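Local coordinates for protein putative dienelactone hydrolase (Klebsiella pneumoniae subsp. pneumoniae MGH 78578, PDB 3F67) that probably hydrolyses carboxylic ester or lactone bonds with an alpha/beta-hydrolase fold of the dienelactone hydrolase type, at residues 130-133 with 138-141; 183-188 with 204-209. All blocks are in the same frame, centred on the assembly; numbering follows the deposited sequence. Where two conformers were deposited one is given.

Contact 1. Residues 130-133 with 138-141; sequences WLYA and QLKA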
# COMPACT_ATOMS: atom_id res chain seq x y z
N TRP A 130 5.08 -4.59 -0.76
CA TRP A 130 6.21 -5.51 -0.61
C TRP A 130 7.48 -4.93 -1.19
O TRP A 130 8.56 -5.00 -0.57
CB TRP A 130 5.91 -6.83 -1.34
CG TRP A 130 4.91 -7.74 -0.67
CD1 TRP A 130 3.59 -7.97 -1.04
CD2 TRP A 130 5.16 -8.61 0.46
NE1 TRP A 130 3.02 -8.93 -0.21
CE2 TRP A 130 3.96 -9.32 0.72
CE3 TRP A 130 6.29 -8.83 1.29
CZ2 TRP A 130 3.84 -10.25 1.76
CZ3 TRP A 130 6.19 -9.76 2.33
CH2 TRP A 130 4.97 -10.47 2.56
N LEU A 131 7.38 -4.42 -2.41
CA LEU A 131 8.57 -3.85 -3.06
C LEU A 131 9.19 -2.73 -2.23
O LEU A 131 10.44 -2.62 -2.14
CB LEU A 131 8.26 -3.34 -4.47
CG LEU A 131 7.73 -4.37 -5.49
CD1 LEU A 131 7.60 -3.74 -6.91
CD2 LEU A 131 8.49 -5.64 -5.52
N TYR A 132 8.34 -1.83 -1.70
CA TYR A 132 8.84 -0.68 -0.95
C TYR A 132 9.55 -1.12 0.34
O TYR A 132 10.57 -0.51 0.76
CB TYR A 132 7.69 0.30 -0.60
CG TYR A 132 8.24 1.66 -0.22
CD1 TYR A 132 8.94 2.43 -1.14
CD2 TYR A 132 8.11 2.12 1.09
CE1 TYR A 132 9.50 3.64 -0.79
CE2 TYR A 132 8.66 3.37 1.47
CZ TYR A 132 9.34 4.11 0.52
OH TYR A 132 9.89 5.32 0.85
N ALA A 133 9.06 -2.21 0.95
CA ALA A 133 9.71 -2.75 2.13
C ALA A 133 11.14 -3.28 1.84
O ALA A 133 11.95 -3.31 2.76
CB ALA A 133 8.83 -3.87 2.81
N GLN A 138 14.74 2.82 5.88
CA GLN A 138 14.19 3.61 7.00
C GLN A 138 12.79 3.10 7.37
O GLN A 138 12.31 3.37 8.47
CB GLN A 138 14.10 5.11 6.65
CG GLN A 138 15.38 6.01 6.77
CD GLN A 138 15.12 7.52 6.43
OE1 GLN A 138 14.60 8.29 7.25
NE2 GLN A 138 15.51 7.93 5.23
N LEU A 139 12.13 2.36 6.47
CA LEU A 139 10.73 1.94 6.70
C LEU A 139 10.66 1.07 7.97
O LEU A 139 11.50 0.20 8.15
CB LEU A 139 10.21 1.19 5.47
CG LEU A 139 8.75 0.72 5.63
CD1 LEU A 139 7.78 1.90 5.50
CD2 LEU A 139 8.51 -0.36 4.52
N LYS A 140 9.68 1.31 8.85
CA LYS A 140 9.60 0.54 10.09
C LYS A 140 8.72 -0.71 9.98
O LYS A 140 9.01 -1.71 10.63
CB LYS A 140 9.05 1.41 11.22
CG LYS A 140 10.04 2.54 11.60
CD LYS A 140 11.35 1.93 12.15
CE LYS A 140 12.24 2.99 12.76
NZ LYS A 140 12.86 3.84 11.71
N ALA A 141 7.66 -0.64 9.18
CA ALA A 141 6.80 -1.81 9.00
C ALA A 141 5.86 -1.60 7.83
O ALA A 141 5.67 -0.45 7.36
CB ALA A 141 5.98 -2.08 10.29
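One methyl group of Leu139 makes this contact: CD2 lies 3.6 Å from Ala133 CA, in the helical segment 130-133. The same CD2 is 3.9 Å from Ala133 CB, so it packs against both the main chain and the side chain of that residue. The ring of Tyr132 meets the same methyl obliquely, its CD2 4.3 Å from Leu139 CD2. The leucine reaches this position because its CG is anti to the backbone N (chi1 -179°) and its CA-CB bond points at the helix, which lies close enough for Ala133 CA and Leu139 CA to be 6.6 Å apart. All three touching residues are buried, and the groups that meet are apolar.

The two segments flank the turn of a beta-alpha-beta crossover. Strand 116-122 leads into helix 124-133 through what is probably the nucleophile elbow of an alpha/beta hydrolase, and the chain then returns as the parallel strand 141-145. Leu139 also packs on Leu117 and Ile119 of the first of these strands, so it wedges between helix and sheet. Ile119 touches Tyr132 as well, and Leu97 and Leu100 of helix 93-108 meet that residue from a neighbouring helix. Tyr132 OH is hydrogen-bonded to Asp101 OD1 and to Asn136 ND2, while Asn136 OD1 accepts from Gln138 N, which couples the ring to the connecting turn.

Contact 2. Residues 183-188 with 204-209; sequences IPQDTV and IVVYPE
Pro184 O is gripped by two groups of Thr187, its OG1 at 2.8 Å and its backbone N at 2.9 Å, and so fixes the first turn of the helix from which Gln185 and Val188 reach Val206 and Ile204. The hydroxyl donates in the carbonyl plane, at a C=O...donor angle of 148°. Pro184 is the N-cap of helix 185-197.

Across the contact the amide of Gln185 comes down on the isopropyl group of Val206 from the opposite direction. Its OE1 stands in van der Waals contact with both methyls, 3.5 Å from Val206 CG1 and 3.6 Å from Val206 CG2. The side chain is bent at chi2 (-53°), and this fold brings its end closer to the strand than its CA-CB direction alone would suggest. One turn deeper, the valine and isoleucine side chains slide past each other: Val188 CG1 meets Ile204 CG2 at 3.9 Å. Val206 CG2 is a looser neighbour, 4.3 Å from Val188 CG1.

Ile204 and Val206 both point at the helix, whereas Val205 between them points away, and its side chain touches Arg233 of helix 224-238. Arg192, further along helix 185-197, touches Val206 and hydrogen-bonds Ile204 O through NH2, adding a polar tie to the apolar packing. Ile183 touches His212, which with Cys123 and Asp180 may form a catalytic triad; Gln185 lies near these residues without touching them. Helix 185-197, packed on edge strand 202-207, is the crossover of a beta-alpha-beta unit begun by strand 172-177, as expected in an alpha/beta-hydrolase sheet.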
# COMPACT_ATOMS: atom_id res chain seq x y z
N ILE A 183 -4.79 -14.54 -7.08
CA ILE A 183 -3.61 -14.85 -6.25
C ILE A 183 -3.79 -16.24 -5.65
O ILE A 183 -4.19 -16.40 -4.49
CB ILE A 183 -3.36 -13.75 -5.16
CG1 ILE A 183 -3.25 -12.37 -5.83
CG2 ILE A 183 -2.13 -14.07 -4.26
CD1 ILE A 183 -3.19 -11.19 -4.85
N PRO A 184 -3.50 -17.28 -6.45
CA PRO A 184 -3.72 -18.62 -5.96
C PRO A 184 -2.86 -18.99 -4.79
O PRO A 184 -1.75 -18.45 -4.58
CB PRO A 184 -3.37 -19.52 -7.19
CG PRO A 184 -3.41 -18.63 -8.33
CD PRO A 184 -2.99 -17.28 -7.84
N GLN A 185 -3.34 -19.94 -4.00
CA GLN A 185 -2.60 -20.33 -2.82
C GLN A 185 -1.22 -20.94 -3.10
O GLN A 185 -0.34 -20.87 -2.24
CB GLN A 185 -3.46 -21.22 -1.90
CG GLN A 185 -4.68 -20.47 -1.38
CD GLN A 185 -4.28 -19.15 -0.73
OE1 GLN A 185 -3.59 -19.13 0.27
NE2 GLN A 185 -4.70 -18.04 -1.34
N ASP A 186 -1.02 -21.53 -4.28
CA ASP A 186 0.31 -22.04 -4.60
C ASP A 186 1.32 -20.87 -4.59
O ASP A 186 2.46 -21.04 -4.15
CB ASP A 186 0.29 -22.76 -5.96
CG ASP A 186 -0.07 -24.23 -5.85
OD1 ASP A 186 0.09 -24.80 -4.74
OD2 ASP A 186 -0.50 -24.83 -6.86
N THR A 187 0.88 -19.70 -5.05
CA THR A 187 1.76 -18.51 -5.11
C THR A 187 2.07 -17.98 -3.72
O THR A 187 3.18 -17.50 -3.48
CB THR A 187 1.27 -17.35 -6.03
OG1 THR A 187 0.20 -16.58 -5.42
CG2 THR A 187 0.83 -17.88 -7.42
N VAL A 188 1.11 -18.11 -2.80
CA VAL A 188 1.36 -17.78 -1.39
C VAL A 188 2.43 -18.75 -0.84
O VAL A 188 3.35 -18.34 -0.08
CB VAL A 188 0.03 -17.83 -0.57
CG1 VAL A 188 0.28 -17.79 0.96
CG2 VAL A 188 -0.94 -16.70 -1.00
N ILE A 204 1.99 -14.11 6.29
CA ILE A 204 0.83 -13.94 5.41
C ILE A 204 -0.36 -14.64 6.08
O ILE A 204 -0.32 -15.84 6.38
CB ILE A 204 1.09 -14.58 4.00
CG1 ILE A 204 2.22 -13.79 3.32
CG2 ILE A 204 -0.16 -14.54 3.16
CD1 ILE A 204 2.77 -14.44 2.01
N VAL A 205 -1.40 -13.86 6.34
CA VAL A 205 -2.63 -14.40 6.91
C VAL A 205 -3.60 -14.59 5.75
O VAL A 205 -3.82 -13.66 4.97
CB VAL A 205 -3.20 -13.40 7.93
CG1 VAL A 205 -4.65 -13.83 8.40
CG2 VAL A 205 -2.19 -13.26 9.13
N VAL A 206 -4.15 -15.82 5.63
CA VAL A 206 -5.08 -16.13 4.56
C VAL A 206 -6.49 -16.32 5.12
O VAL A 206 -6.71 -17.15 6.01
CB VAL A 206 -4.67 -17.42 3.83
CG1 VAL A 206 -5.65 -17.69 2.70
CG2 VAL A 206 -3.25 -17.25 3.27
N TYR A 207 -7.43 -15.51 4.63
CA TYR A 207 -8.83 -15.54 5.09
C TYR A 207 -9.63 -16.54 4.26
O TYR A 207 -9.83 -16.32 3.06
CB TYR A 207 -9.45 -14.14 4.98
CG TYR A 207 -8.87 -13.21 6.02
CD1 TYR A 207 -9.42 -13.15 7.31
CD2 TYR A 207 -7.73 -12.44 5.73
CE1 TYR A 207 -8.84 -12.33 8.31
CE2 TYR A 207 -7.16 -11.63 6.72
CZ TYR A 207 -7.73 -11.57 7.98
OH TYR A 207 -7.20 -10.77 8.96
N PRO A 208 -10.11 -17.63 4.89
CA PRO A 208 -10.81 -18.69 4.14
C PRO A 208 -12.00 -18.21 3.30
O PRO A 208 -12.28 -18.79 2.25
CB PRO A 208 -11.30 -19.67 5.23
CG PRO A 208 -10.53 -19.39 6.44
CD PRO A 208 -9.97 -17.93 6.32
N GLU A 209 -12.72 -17.20 3.77
CA GLU A 209 -13.97 -16.86 3.10
C GLU A 209 -13.84 -15.68 2.14
O GLU A 209 -14.82 -15.31 1.49
CB GLU A 209 -15.03 -16.53 4.16
CG GLU A 209 -15.32 -17.69 5.11
CD GLU A 209 -15.68 -18.95 4.34
OE1 GLU A 209 -16.41 -18.86 3.32
OE2 GLU A 209 -15.20 -20.04 4.73

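Both contacts hold a helix within a parallel beta-alpha-beta crossover, but at different depths. Contact 1 is fully buried, its centre about 10 Å from the centre of the chain, and joins a helix end to the loop that enters an inner strand. Contact 2, at the edge strand 202-207, has its centre about 18 Å from that point and is only partly buried. Contact 1 meets through apolar groups alone, whereas contact 2 adds the Gln185 amide to its branched aliphatic packing. The buried areas are 125 and 167 Å². The two helices are neighbours: Trp130 packs on Met191 and Leu195, and Trp130 CZ2 touches Ile204 CG1 at 4.2 Å, linking the two sites directly.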